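Local coordinates for protein 4-dehydrase (Streptomyces venezuelae, PDB 2PO3) that takes part in desosamine biosynthesis, probably as a pyridoxal phosphate-dependent aminotransferase acting on a TDP-sugar, whose product it holds here as an external aldimine, at residues A[309-314]-A[354-359]; A[281-286]-A[301-306]; A[52-57]-A[244-249]; A[32-37]-A[252-257]; A[137-142]-A[164-169]. One frame throughout, in Å; residues are numbered along the deposited sequence. Where two conformers were deposited one is given.

Contact 1 (A[309-314]-A[354-359])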
# COMPACT_ATOMS: atom_id res chain seq x y z
N GLY A 309 11.78 -28.51 30.67
CA GLY A 309 11.01 -28.18 31.85
C GLY A 309 10.59 -26.71 31.84
O GLY A 309 10.13 -26.17 32.83
N ILE A 310 10.76 -26.05 30.70
CA ILE A 310 10.38 -24.65 30.54
C ILE A 310 9.80 -24.43 29.15
O ILE A 310 10.42 -24.81 28.16
CB ILE A 310 11.47 -23.62 30.84
CG1 ILE A 310 10.95 -22.21 30.64
CG2 ILE A 310 12.71 -23.76 29.96
CD1 ILE A 310 11.85 -21.14 31.25
N HIS A 311 8.61 -23.83 29.08
CA HIS A 311 7.93 -23.54 27.82
C HIS A 311 8.58 -22.38 27.09
O HIS A 311 9.05 -21.45 27.75
CB HIS A 311 6.47 -23.07 28.06
CG HIS A 311 5.59 -23.09 26.82
ND1 HIS A 311 5.63 -22.08 25.83
CD2 HIS A 311 4.66 -24.02 26.41
CE1 HIS A 311 4.75 -22.41 24.88
NE2 HIS A 311 4.16 -23.57 25.19
N ARG A 312 8.58 -22.43 25.73
CA ARG A 312 9.10 -21.40 24.82
C ARG A 312 8.67 -19.97 25.23
O ARG A 312 9.42 -19.00 25.24
CB ARG A 312 8.56 -21.71 23.43
CG ARG A 312 9.11 -20.85 22.29
CD ARG A 312 8.32 -19.55 22.12
NE ARG A 312 6.85 -19.69 22.14
CZ ARG A 312 6.11 -20.22 21.15
NH1 ARG A 312 6.67 -20.69 20.04
NH2 ARG A 312 4.78 -20.28 21.28
N ASP A 313 7.40 -19.86 25.59
CA ASP A 313 6.84 -18.58 25.98
C ASP A 313 7.55 -17.92 27.13
O ASP A 313 7.80 -16.71 27.13
CB ASP A 313 5.34 -18.69 26.30
CG ASP A 313 4.49 -18.98 25.09
OD1 ASP A 313 4.93 -18.95 23.95
OD2 ASP A 313 3.24 -19.24 25.42
N LEU A 314 7.86 -18.75 28.12
CA LEU A 314 8.53 -18.28 29.31
C LEU A 314 9.97 -17.91 28.99
O LEU A 314 10.52 -16.93 29.51
CB LEU A 314 8.44 -19.29 30.46
CG LEU A 314 8.84 -18.68 31.81
CD1 LEU A 314 8.15 -17.33 32.07
CD2 LEU A 314 8.48 -19.65 32.93
N LEU A 354 4.81 -27.55 16.17
CA LEU A 354 5.95 -26.70 15.84
C LEU A 354 5.71 -25.30 16.34
O LEU A 354 6.58 -24.63 16.91
CB LEU A 354 6.11 -26.66 14.30
CG LEU A 354 7.33 -25.92 13.72
CD1 LEU A 354 8.61 -26.42 14.37
CD2 LEU A 354 7.42 -26.23 12.23
N ALA A 355 4.50 -24.85 16.13
CA ALA A 355 4.16 -23.50 16.56
C ALA A 355 4.43 -23.27 17.99
O ALA A 355 4.72 -22.15 18.39
CB ALA A 355 2.73 -23.14 16.33
N ALA A 356 4.34 -24.33 18.77
CA ALA A 356 4.59 -24.15 20.19
C ALA A 356 6.04 -24.19 20.59
O ALA A 356 6.36 -23.82 21.73
CB ALA A 356 3.91 -25.21 21.04
N ARG A 357 6.92 -24.67 19.70
CA ARG A 357 8.35 -24.77 20.05
C ARG A 357 9.30 -23.67 19.56
O ARG A 357 10.35 -23.42 20.16
CB ARG A 357 8.89 -26.11 19.56
CG ARG A 357 7.90 -27.22 19.88
CD ARG A 357 8.04 -28.43 18.99
NE ARG A 357 9.43 -28.78 18.73
CZ ARG A 357 10.17 -29.57 19.53
NH1 ARG A 357 9.67 -30.12 20.63
NH2 ARG A 357 11.44 -29.86 19.22
N VAL A 358 8.93 -23.03 18.45
CA VAL A 358 9.71 -21.99 17.77
C VAL A 358 9.98 -20.66 18.44
O VAL A 358 9.08 -20.02 19.02
CB VAL A 358 9.32 -21.86 16.29
CG1 VAL A 358 9.38 -23.25 15.64
CG2 VAL A 358 7.92 -21.25 16.10
N LEU A 359 11.24 -20.23 18.32
CA LEU A 359 11.66 -18.96 18.88
C LEU A 359 12.67 -18.34 17.94
O LEU A 359 13.67 -18.98 17.58
CB LEU A 359 12.29 -19.08 20.29
CG LEU A 359 12.51 -17.69 20.84
CD1 LEU A 359 11.19 -16.98 21.05
CD2 LEU A 359 13.21 -17.75 22.17
O HOH W 1 7.48 -25.02 24.27
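Arg312 carries nearly all the polar chemistry between the start of helix 312-321 and the turn joining helix 349-355 to strand 358-361. Its NH1 serves two backbone carbonyls: Val358 O, at 2.7 Å from NH1 and met on a lone pair in the carbonyl plane, and Ala355 O, which receives a straighter bond at 162°. The bends at chi2 (-86°) and chi3 (-46°) turn the guanidinium so that NE and NH2 face Asp313 while NH1 faces the other segment. NE and NH2 both donate to Asp313 OD1, a side-on salt bridge formed from one face of the carboxylate; NE lies 2.7 Å from OD1. A third carbonyl, Ala356 O, sits over one guanidinium face. A water adds a bridge, accepting from Arg312 N and donating to Ala356 O, and it also rests over the ring of His311. That ring is tied in its own plane as N-cap, with ND1 accepting from Asp313 N at 2.8 Å. Apolar packing is slight: Arg312 CD touches Leu359 CD1 at 4.0 Å. With carbonyl oxygens and a carboxylate around it, the guanidinium probably keeps its positive charge, and it satisfies carbonyls where the chain passes from helix to strand.

Contact 2 (A[281-286]-A[301-306])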
# COMPACT_ATOMS: atom_id res chain seq x y z
N PRO A 281 20.40 -30.24 25.58
CA PRO A 281 19.20 -31.03 25.38
C PRO A 281 17.96 -30.18 25.50
O PRO A 281 17.90 -29.31 26.37
CB PRO A 281 19.23 -32.18 26.40
CG PRO A 281 20.63 -32.17 26.99
CD PRO A 281 21.28 -30.85 26.61
N GLY A 282 17.01 -30.44 24.58
CA GLY A 282 15.76 -29.69 24.53
C GLY A 282 15.79 -28.35 23.79
O GLY A 282 14.77 -27.66 23.70
N VAL A 283 16.96 -27.95 23.27
CA VAL A 283 17.07 -26.70 22.51
C VAL A 283 17.72 -27.05 21.19
O VAL A 283 18.81 -27.64 21.14
CB VAL A 283 17.91 -25.60 23.16
CG1 VAL A 283 17.89 -24.40 22.23
CG2 VAL A 283 17.42 -25.19 24.54
N LEU A 284 17.07 -26.73 20.10
CA LEU A 284 17.70 -27.08 18.85
C LEU A 284 17.64 -26.00 17.83
O LEU A 284 16.58 -25.43 17.56
CB LEU A 284 17.15 -28.31 18.16
CG LEU A 284 15.85 -28.75 18.77
CD1 LEU A 284 14.95 -29.18 17.62
CD2 LEU A 284 16.15 -29.92 19.70
N VAL A 285 18.81 -25.78 17.26
CA VAL A 285 18.94 -24.75 16.22
C VAL A 285 18.38 -25.28 14.88
O VAL A 285 18.79 -26.32 14.36
CB VAL A 285 20.39 -24.24 16.15
CG1 VAL A 285 20.55 -23.00 15.28
CG2 VAL A 285 20.99 -23.95 17.53
N ALA A 286 17.41 -24.59 14.30
CA ALA A 286 16.85 -25.08 13.06
C ALA A 286 17.87 -25.07 11.91
O ALA A 286 18.44 -24.03 11.59
CB ALA A 286 15.70 -24.16 12.71
N VAL A 301 15.15 -21.55 16.84
CA VAL A 301 15.44 -22.67 17.72
C VAL A 301 14.12 -23.25 18.16
O VAL A 301 13.10 -22.55 18.21
CB VAL A 301 16.22 -22.37 19.00
CG1 VAL A 301 17.51 -21.66 18.66
CG2 VAL A 301 15.39 -21.44 19.87
N GLU A 302 14.13 -24.54 18.48
CA GLU A 302 12.94 -25.15 18.96
C GLU A 302 13.28 -25.47 20.38
O GLU A 302 14.35 -26.01 20.66
CB GLU A 302 12.67 -26.46 18.26
CG GLU A 302 12.20 -26.17 16.85
CD GLU A 302 11.95 -27.44 16.10
OE1 GLU A 302 12.51 -27.75 15.06
OE2 GLU A 302 11.06 -28.18 16.70
N ILE A 303 12.35 -25.12 21.26
CA ILE A 303 12.42 -25.36 22.68
C ILE A 303 11.49 -26.56 23.03
O ILE A 303 10.27 -26.45 22.86
CB ILE A 303 11.93 -24.13 23.46
CG1 ILE A 303 12.84 -22.94 23.19
CG2 ILE A 303 11.91 -24.46 24.97
CD1 ILE A 303 14.27 -23.42 23.19
N ASP A 304 12.04 -27.68 23.50
CA ASP A 304 11.24 -28.86 23.88
C ASP A 304 10.87 -28.77 25.36
O ASP A 304 11.69 -29.08 26.22
CB ASP A 304 12.01 -30.17 23.69
CG ASP A 304 11.14 -31.41 23.67
OD1 ASP A 304 11.35 -32.31 22.89
OD2 ASP A 304 10.11 -31.38 24.51
N GLU A 305 9.65 -28.34 25.69
CA GLU A 305 9.28 -28.22 27.09
C GLU A 305 9.47 -29.47 27.96
O GLU A 305 9.73 -29.37 29.15
CB GLU A 305 7.92 -27.56 27.28
CG GLU A 305 7.41 -27.62 28.73
CD GLU A 305 6.01 -27.07 28.79
OE1 GLU A 305 5.06 -27.50 28.14
OE2 GLU A 305 5.95 -26.01 29.55
N ALA A 306 9.33 -30.65 27.39
CA ALA A 306 9.51 -31.84 28.20
C ALA A 306 10.94 -32.00 28.71
O ALA A 306 11.19 -32.28 29.89
CB ALA A 306 9.08 -33.04 27.40
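Gly282 O receives the shortest bond between the segments, from Asp304 N at 2.7 Å and almost straight at 175°. The same oxygen is approached by Ile303 CA in a CA-H...O contact. Gly282 adopts a positive phi (83°), and Asp304 CB lies against its backbone, 3.7 Å from Gly282 O. On the far side of Asp304 the chain enters helix 305-308, which Asp304 caps: its OD2 accepts from Ala306 N. Further along, Leu284 and Glu302 form a hydrogen-bonded pair, with Leu284 N to Glu302 O at 2.9 Å and Glu302 N to Leu284 O at 2.8 Å. Strands 283-285 and 299-303 are thus antiparallel neighbours in a three-stranded sheet, with 283-285 at its edge within the chain and 358-361 beyond 299-303. Side chains alternate across it. Val283, Val285, Val301 and Ile303 share one face, where Ile303 CD1 reaches both branches of Val283, at 3.9 Å from CG2. Val285 CG2 meets Val301 CG1 more loosely, at 4.3 Å. On the other face Leu284 crosses Glu302, and its CD1 lies 3.6 Å from Glu302 CB and also near the carboxylate carbon. With CG anti to the carbonyl carbon (chi1 -73°) and the chain extended beyond it, Glu302 carries its carboxylate past that methyl to a salt bridge between OE2 and Arg357 NE.

Contact 3 (A[52-57]-A[244-249])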
# COMPACT_ATOMS: atom_id res chain seq x y z
N PRO A 52 12.06 5.42 -12.93
CA PRO A 52 13.31 4.69 -13.18
C PRO A 52 13.90 3.84 -12.05
O PRO A 52 14.59 2.85 -12.32
CB PRO A 52 14.33 5.75 -13.59
CG PRO A 52 13.70 7.11 -13.34
CD PRO A 52 12.22 6.89 -13.13
N LEU A 53 13.69 4.21 -10.78
CA LEU A 53 14.24 3.42 -9.67
C LEU A 53 13.46 2.11 -9.55
O LEU A 53 14.01 1.02 -9.48
CB LEU A 53 14.24 4.25 -8.38
CG LEU A 53 15.23 5.41 -8.53
CD1 LEU A 53 15.24 6.30 -7.29
CD2 LEU A 53 16.64 4.87 -8.82
N VAL A 54 12.13 2.24 -9.59
CA VAL A 54 11.33 1.06 -9.50
C VAL A 54 11.70 0.09 -10.60
O VAL A 54 11.88 -1.09 -10.36
CB VAL A 54 9.86 1.43 -9.61
CG1 VAL A 54 9.02 0.19 -9.84
CG2 VAL A 54 9.42 2.15 -8.33
N ARG A 55 11.81 0.60 -11.81
CA ARG A 55 12.15 -0.26 -12.93
C ARG A 55 13.46 -0.96 -12.71
O ARG A 55 13.58 -2.13 -13.01
CB ARG A 55 12.18 0.46 -14.28
CG ARG A 55 10.78 0.87 -14.71
CD ARG A 55 9.81 -0.30 -14.52
NE ARG A 55 8.69 -0.19 -15.43
CZ ARG A 55 7.42 -0.12 -15.04
NH1 ARG A 55 7.08 -0.16 -13.75
NH2 ARG A 55 6.49 -0.00 -15.99
N GLU A 56 14.43 -0.24 -12.19
CA GLU A 56 15.72 -0.85 -11.92
C GLU A 56 15.60 -1.99 -10.90
O GLU A 56 16.10 -3.11 -11.06
CB GLU A 56 16.75 0.20 -11.46
CG GLU A 56 18.20 -0.33 -11.52
CD GLU A 56 19.17 0.59 -10.81
OE1 GLU A 56 19.02 1.80 -10.78
OE2 GLU A 56 20.15 -0.05 -10.20
N PHE A 57 14.91 -1.66 -9.83
CA PHE A 57 14.67 -2.62 -8.75
C PHE A 57 13.97 -3.87 -9.31
O PHE A 57 14.41 -4.99 -9.12
CB PHE A 57 13.80 -1.93 -7.67
CG PHE A 57 13.50 -2.73 -6.42
CD1 PHE A 57 14.48 -2.92 -5.44
CD2 PHE A 57 12.24 -3.29 -6.20
CE1 PHE A 57 14.20 -3.65 -4.29
CE2 PHE A 57 11.94 -4.02 -5.05
CZ PHE A 57 12.94 -4.21 -4.10
N MET A 244 4.73 1.24 -5.97
CA MET A 244 5.94 1.48 -5.19
C MET A 244 6.49 2.83 -5.68
O MET A 244 6.65 3.05 -6.89
CB MET A 244 7.01 0.38 -5.29
CG MET A 244 8.26 0.71 -4.48
SD MET A 244 9.67 -0.40 -4.77
CE MET A 244 9.27 -1.79 -3.66
N SER A 245 6.75 3.74 -4.74
CA SER A 245 7.27 5.05 -5.02
C SER A 245 8.75 4.99 -5.26
O SER A 245 9.45 4.06 -4.85
CB SER A 245 7.00 6.04 -3.90
OG SER A 245 7.98 5.83 -2.90
N GLU A 246 9.25 6.03 -5.92
CA GLU A 246 10.65 6.08 -6.24
C GLU A 246 11.55 6.04 -5.03
O GLU A 246 12.68 5.55 -5.07
CB GLU A 246 10.95 7.32 -7.09
CG GLU A 246 10.42 7.17 -8.52
CD GLU A 246 11.10 6.05 -9.25
OE1 GLU A 246 12.14 6.17 -9.88
OE2 GLU A 246 10.45 4.93 -9.15
N ALA A 247 11.03 6.59 -3.93
CA ALA A 247 11.78 6.64 -2.68
C ALA A 247 12.04 5.27 -2.04
O ALA A 247 13.14 4.94 -1.51
CB ALA A 247 11.10 7.62 -1.77
N ALA A 248 11.00 4.46 -2.09
CA ALA A 248 11.07 3.10 -1.57
C ALA A 248 12.01 2.33 -2.45
O ALA A 248 12.80 1.53 -1.96
CB ALA A 248 9.72 2.40 -1.67
N ALA A 249 11.90 2.56 -3.77
CA ALA A 249 12.80 1.86 -4.70
C ALA A 249 14.27 2.28 -4.42
O ALA A 249 15.22 1.51 -4.49
CB ALA A 249 12.37 2.06 -6.15
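Two helix N-termini meet close to the pocket of the bound TDP-sugar aldimine, helix 52-65 beginning against the first turn of helix 246-276. Glu246 joins them, its side chain about 7 Å from the ligand. The carboxylate spans two consecutive amides of the first turn of helix 52-65: OE1 accepts from Leu53 N on its syn lone pair, at 2.7 Å and 164°, while OE2 takes Val54 N at 3.2 Å, met on the syn side but tilted from the carboxylate plane. A bend at chi2 (-63°) turns the acid toward those amides. This helix end would probably stabilise its negative charge. Helix 246-276 has its own N-cap in Ser245, whose OG accepts weakly from Ala247 N and Ala248 N. In the second subunit, Phe205 packs on Ser245 and Ala247.

Beside this bonding, Ala249 CB lies against the backbone between Leu53 and Val54, 3.6 Å from Leu53 CB. Val54 CG2 lies 3.2 Å from Met244 O and also near Glu246 OE2. Met244 lies roughly perpendicular to the Phe57 side chain in a Met-aromatic contact, its SD 4.7 Å from the ring centroid and its terminal CE 3.7 Å from Phe57 CE2.

Contact 4 (A[32-37]-A[252-257])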
# COMPACT_ATOMS: atom_id res chain seq x y z
N ALA A 32 24.98 7.31 1.87
CA ALA A 32 25.39 8.12 0.74
C ALA A 32 24.77 7.63 -0.53
O ALA A 32 24.35 8.44 -1.35
CB ALA A 32 26.91 8.15 0.57
N ARG A 33 24.75 6.31 -0.69
CA ARG A 33 24.17 5.70 -1.87
C ARG A 33 22.66 5.98 -1.92
O ARG A 33 22.09 6.30 -2.98
CB ARG A 33 24.50 4.20 -1.93
CG ARG A 33 25.38 3.74 -3.10
CD ARG A 33 25.51 4.74 -4.26
NE ARG A 33 24.99 4.28 -5.56
CZ ARG A 33 24.24 5.05 -6.36
NH1 ARG A 33 23.91 6.30 -6.03
NH2 ARG A 33 23.80 4.58 -7.54
N LEU A 34 22.00 5.88 -0.76
CA LEU A 34 20.57 6.13 -0.67
C LEU A 34 20.21 7.57 -1.06
O LEU A 34 19.30 7.82 -1.85
CB LEU A 34 20.06 5.90 0.76
CG LEU A 34 18.61 6.31 0.83
CD1 LEU A 34 17.76 5.38 -0.06
CD2 LEU A 34 18.13 6.32 2.27
N TYR A 35 20.94 8.53 -0.47
CA TYR A 35 20.68 9.93 -0.76
C TYR A 35 20.91 10.34 -2.21
O TYR A 35 20.15 11.11 -2.79
CB TYR A 35 21.25 10.87 0.26
CG TYR A 35 20.64 10.74 1.64
CD1 TYR A 35 19.28 10.59 1.86
CD2 TYR A 35 21.45 10.81 2.77
CE1 TYR A 35 18.74 10.55 3.14
CE2 TYR A 35 20.95 10.67 4.06
CZ TYR A 35 19.56 10.60 4.26
OH TYR A 35 19.06 10.45 5.54
N GLU A 36 21.95 9.81 -2.81
CA GLU A 36 22.18 10.15 -4.19
C GLU A 36 20.95 9.84 -4.99
O GLU A 36 20.46 10.67 -5.77
CB GLU A 36 23.29 9.28 -4.78
CG GLU A 36 24.67 9.64 -4.22
CD GLU A 36 25.71 8.85 -4.95
OE1 GLU A 36 25.50 8.31 -6.02
OE2 GLU A 36 26.84 8.80 -4.29
N ARG A 37 20.53 8.58 -4.75
CA ARG A 37 19.37 7.95 -5.34
C ARG A 37 18.15 8.85 -5.13
O ARG A 37 17.38 9.12 -6.06
CB ARG A 37 19.14 6.51 -4.84
CG ARG A 37 19.93 5.48 -5.66
CD ARG A 37 19.69 4.01 -5.27
NE ARG A 37 20.46 3.06 -6.08
CZ ARG A 37 21.39 2.24 -5.58
NH1 ARG A 37 21.69 2.21 -4.28
NH2 ARG A 37 22.04 1.41 -6.41
N GLY A 252 15.21 0.39 -1.53
CA GLY A 252 15.26 -0.99 -2.03
C GLY A 252 16.55 -1.41 -2.74
O GLY A 252 17.12 -2.48 -2.47
N LEU A 253 17.03 -0.57 -3.67
CA LEU A 253 18.25 -0.83 -4.44
C LEU A 253 19.52 -0.78 -3.62
O LEU A 253 20.44 -1.53 -3.88
CB LEU A 253 18.41 0.22 -5.56
CG LEU A 253 17.32 0.08 -6.59
CD1 LEU A 253 17.15 1.38 -7.39
CD2 LEU A 253 17.64 -1.12 -7.48
N THR A 254 19.55 0.13 -2.65
CA THR A 254 20.67 0.35 -1.75
C THR A 254 20.78 -0.80 -0.77
O THR A 254 21.85 -1.10 -0.23
CB THR A 254 20.46 1.68 -0.99
OG1 THR A 254 20.16 2.74 -1.88
CG2 THR A 254 21.62 2.01 -0.07
N SER A 255 19.64 -1.42 -0.56
CA SER A 255 19.56 -2.54 0.35
C SER A 255 20.00 -3.81 -0.37
O SER A 255 20.68 -4.69 0.17
CB SER A 255 18.16 -2.61 0.93
OG SER A 255 18.04 -3.67 1.85
N LEU A 256 19.62 -3.89 -1.62
CA LEU A 256 20.00 -5.02 -2.43
C LEU A 256 21.52 -5.01 -2.54
O LEU A 256 22.17 -6.02 -2.65
CB LEU A 256 19.47 -4.88 -3.87
CG LEU A 256 18.04 -5.33 -4.13
CD1 LEU A 256 17.76 -5.01 -5.60
CD2 LEU A 256 17.89 -6.83 -3.87
N ASP A 257 22.07 -3.82 -2.53
CA ASP A 257 23.50 -3.62 -2.64
C ASP A 257 24.24 -4.24 -1.48
O ASP A 257 25.34 -4.75 -1.66
CB ASP A 257 23.89 -2.11 -2.75
CG ASP A 257 23.56 -1.40 -4.07
OD1 ASP A 257 23.27 -1.99 -5.10
OD2 ASP A 257 23.63 -0.07 -4.01
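Helices 32-37 and 252-257 run roughly antiparallel, their axes 9.2 Å apart at closest approach and their directions 152° apart. Their backbones come nearest at Leu34 and Thr254, with CA atoms 5.9 Å apart. Thr254 fills this place with its two branches divided: OG1 sits 3.6 Å from Leu34 CA, and CG2 lies by Arg33 CB. The hydroxyl also bonds to Ala250 O one turn earlier in its own helix.

Arg37 reaches across with its chain extended from CG to NE, running alongside Thr254 but pointing the other way. Its NH1 donates to Thr254 OG1 at 2.9 Å, tilted from the guanidinium plane. NH1 and NH2 together grip Asp257 end-on, both on OD2; the NH1 to OD2 salt bridge is 3.0 Å long and lies in the guanidinium plane, although NH1 approaches from above the carboxylate plane. The two flat groups are turned 46° against each other. Leu253 CB covers one guanidinium face, 3.5 Å from Arg37 NE, and the poorly ordered Arg33, as modelled, lies over the opposite face.

Asp257 OD1 forms a second salt bridge, with Arg60 of helix 52-65, and Leu253 packs on Leu53 and Glu56 of that helix. Helix 246-276 is thus flanked by helices 31-44 and 52-65, while Leu34 and Tyr35 pack on Leu42 and Leu38 of the second subunit.

Contact 5 (A[137-142]-A[164-169])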
# COMPACT_ATOMS: atom_id res chain seq x y z
N PRO A 137 -14.94 -28.57 -4.62
CA PRO A 137 -15.42 -28.00 -5.86
C PRO A 137 -15.11 -26.50 -5.89
O PRO A 137 -15.02 -25.92 -6.95
CB PRO A 137 -16.92 -28.31 -5.95
CG PRO A 137 -17.21 -29.34 -4.87
CD PRO A 137 -16.06 -29.25 -3.90
N ARG A 138 -14.91 -25.89 -4.72
CA ARG A 138 -14.59 -24.47 -4.58
C ARG A 138 -13.11 -24.10 -4.69
O ARG A 138 -12.76 -22.94 -4.89
CB ARG A 138 -15.14 -23.95 -3.27
CG ARG A 138 -16.63 -24.15 -3.21
CD ARG A 138 -17.18 -24.16 -1.79
NE ARG A 138 -16.66 -25.21 -0.91
CZ ARG A 138 -17.20 -26.42 -0.78
NH1 ARG A 138 -18.27 -26.81 -1.47
NH2 ARG A 138 -16.63 -27.27 0.06
N THR A 139 -12.21 -25.07 -4.57
CA THR A 139 -10.79 -24.76 -4.66
C THR A 139 -10.29 -24.24 -6.00
O THR A 139 -10.47 -24.87 -7.04
CB THR A 139 -9.93 -25.98 -4.27
OG1 THR A 139 -10.57 -26.61 -3.19
CG2 THR A 139 -8.52 -25.54 -3.85
N SER A 140 -9.61 -23.10 -5.96
CA SER A 140 -9.04 -22.56 -7.18
C SER A 140 -7.52 -22.68 -7.18
O SER A 140 -6.86 -22.73 -8.22
CB SER A 140 -9.44 -21.10 -7.36
OG SER A 140 -9.53 -20.51 -6.08
N ALA A 141 -6.91 -22.71 -5.98
CA ALA A 141 -5.46 -22.77 -5.92
C ALA A 141 -4.89 -23.20 -4.58
O ALA A 141 -5.57 -23.34 -3.56
CB ALA A 141 -4.88 -21.39 -6.26
N VAL A 142 -3.58 -23.38 -4.69
CA VAL A 142 -2.67 -23.75 -3.65
C VAL A 142 -1.59 -22.66 -3.51
O VAL A 142 -0.90 -22.26 -4.45
CB VAL A 142 -1.97 -25.09 -3.96
CG1 VAL A 142 -1.03 -25.56 -2.84
CG2 VAL A 142 -2.97 -26.18 -4.27
N HIS A 164 -5.72 -31.68 -9.51
CA HIS A 164 -7.04 -31.15 -9.32
C HIS A 164 -7.36 -29.93 -10.14
O HIS A 164 -8.35 -29.25 -9.84
CB HIS A 164 -7.39 -30.95 -7.83
CG HIS A 164 -7.08 -32.19 -7.05
ND1 HIS A 164 -5.78 -32.66 -6.90
CD2 HIS A 164 -7.92 -33.06 -6.40
CE1 HIS A 164 -5.84 -33.78 -6.17
NE2 HIS A 164 -7.11 -34.04 -5.84
N GLY A 165 -6.55 -29.65 -11.16
CA GLY A 165 -6.80 -28.47 -11.97
C GLY A 165 -6.78 -27.19 -11.11
O GLY A 165 -7.72 -26.38 -11.16
N LEU A 166 -5.69 -27.02 -10.31
CA LEU A 166 -5.45 -25.88 -9.42
C LEU A 166 -4.18 -25.13 -9.80
O LEU A 166 -3.25 -25.73 -10.37
CB LEU A 166 -5.20 -26.40 -7.99
CG LEU A 166 -6.36 -27.22 -7.52
CD1 LEU A 166 -6.12 -27.70 -6.08
CD2 LEU A 166 -7.59 -26.33 -7.60
N ARG A 167 -4.12 -23.82 -9.49
CA ARG A 167 -2.92 -23.03 -9.79
C ARG A 167 -1.97 -23.16 -8.63
O ARG A 167 -2.39 -23.42 -7.50
CB ARG A 167 -3.15 -21.54 -10.07
CG ARG A 167 -4.19 -21.23 -11.16
CD ARG A 167 -3.71 -21.38 -12.62
NE ARG A 167 -4.74 -21.00 -13.60
CZ ARG A 167 -4.55 -20.74 -14.90
NH1 ARG A 167 -3.35 -20.81 -15.50
NH2 ARG A 167 -5.61 -20.42 -15.65
N LEU A 168 -0.69 -22.97 -8.90
CA LEU A 168 0.26 -23.09 -7.81
C LEU A 168 1.11 -21.84 -7.62
O LEU A 168 1.89 -21.46 -8.50
CB LEU A 168 1.17 -24.33 -7.99
CG LEU A 168 2.36 -24.46 -7.00
CD1 LEU A 168 1.91 -24.86 -5.59
CD2 LEU A 168 3.34 -25.53 -7.50
N TYR A 169 0.96 -21.21 -6.45
CA TYR A 169 1.74 -20.02 -6.13
C TYR A 169 2.40 -20.16 -4.77
O TYR A 169 2.00 -21.03 -3.97
CB TYR A 169 0.88 -18.74 -6.06
CG TYR A 169 -0.06 -18.62 -7.21
CD1 TYR A 169 -1.43 -18.85 -7.03
CD2 TYR A 169 0.40 -18.28 -8.48
CE1 TYR A 169 -2.31 -18.73 -8.10
CE2 TYR A 169 -0.47 -18.15 -9.57
CZ TYR A 169 -1.83 -18.37 -9.37
OH TYR A 169 -2.73 -18.27 -10.39
O HOH W 2 -10.08 -24.79 -9.97
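Strands 139-145 and 167-171 are the two parallel strands of a beta-alpha-beta unit whose crossover helix is 154-163, set side by side within the large mixed sheet. Between residues 137-142 and 164-169 three backbone bonds form the parallel pairing. Arg167 N donates to Ser140 O at 3.2 Å, Val142 N to Arg167 O at 3.1 Å, and Tyr169 N to Val142 O at 2.9 Å; this last is nearly straight at 178° and runs nearly along the C=O axis. Ahead of the paired residues, a water donates to both Thr139 O and Gly165 O, linking the start of one strand to the turn that leads into the other. Gly165, with positive phi, is the C-prime residue of a Schellman motif closing the crossover helix.

Leu166, next in the chain, points toward residues 139-142. Its CG stands anti to the carbonyl carbon (chi1 -58°), and its two methyls divide the work: CD2 lies 3.3 Å from Thr139 O, while CD1 touches Thr139 CG2 and, at 3.9 Å, Val142 CG2. The other branch of Val142, CG1, reaches Leu168 CD1 at 4.1 Å. Leu168 continues onto Leu157 and Arg158 of helix 154-163, so this face is covered by the crossover helix. On the other face Ala141 CB packs against Arg167 CB and Tyr169 CE1, and the tyrosine ring extends to Leu83 and Ala87 of helix 76-87. The arrangement is that of an alpha/beta/alpha sandwich; with seven strands, of which 208-212 alone runs antiparallel to its neighbours, the sheet is consistent with the large domain of fold-type I pyridoxal phosphate enzymes.

Overall arrangement
Contacts 1 and 2 share the small three-stranded sheet and touch directly where strands 299-303 and 358-361 are neighbours; both are partly buried, the first governed by an arginine serving backbone carbonyls, the second by antiparallel backbone pairing. Contacts 3 and 4, centres 11 Å apart, both use helix 246-276 and reach the second subunit. They lie across the chain's centre from the first pair, and both are buried: in contact 3 a carboxylate takes helix-end amides near the ligand, in contact 4 a salt bridge spans two helices. Contact 5 stands alone in the large sheet, its nearest atoms about 17 Å from contact 1, and combines parallel backbone bonds with buried aliphatic packing.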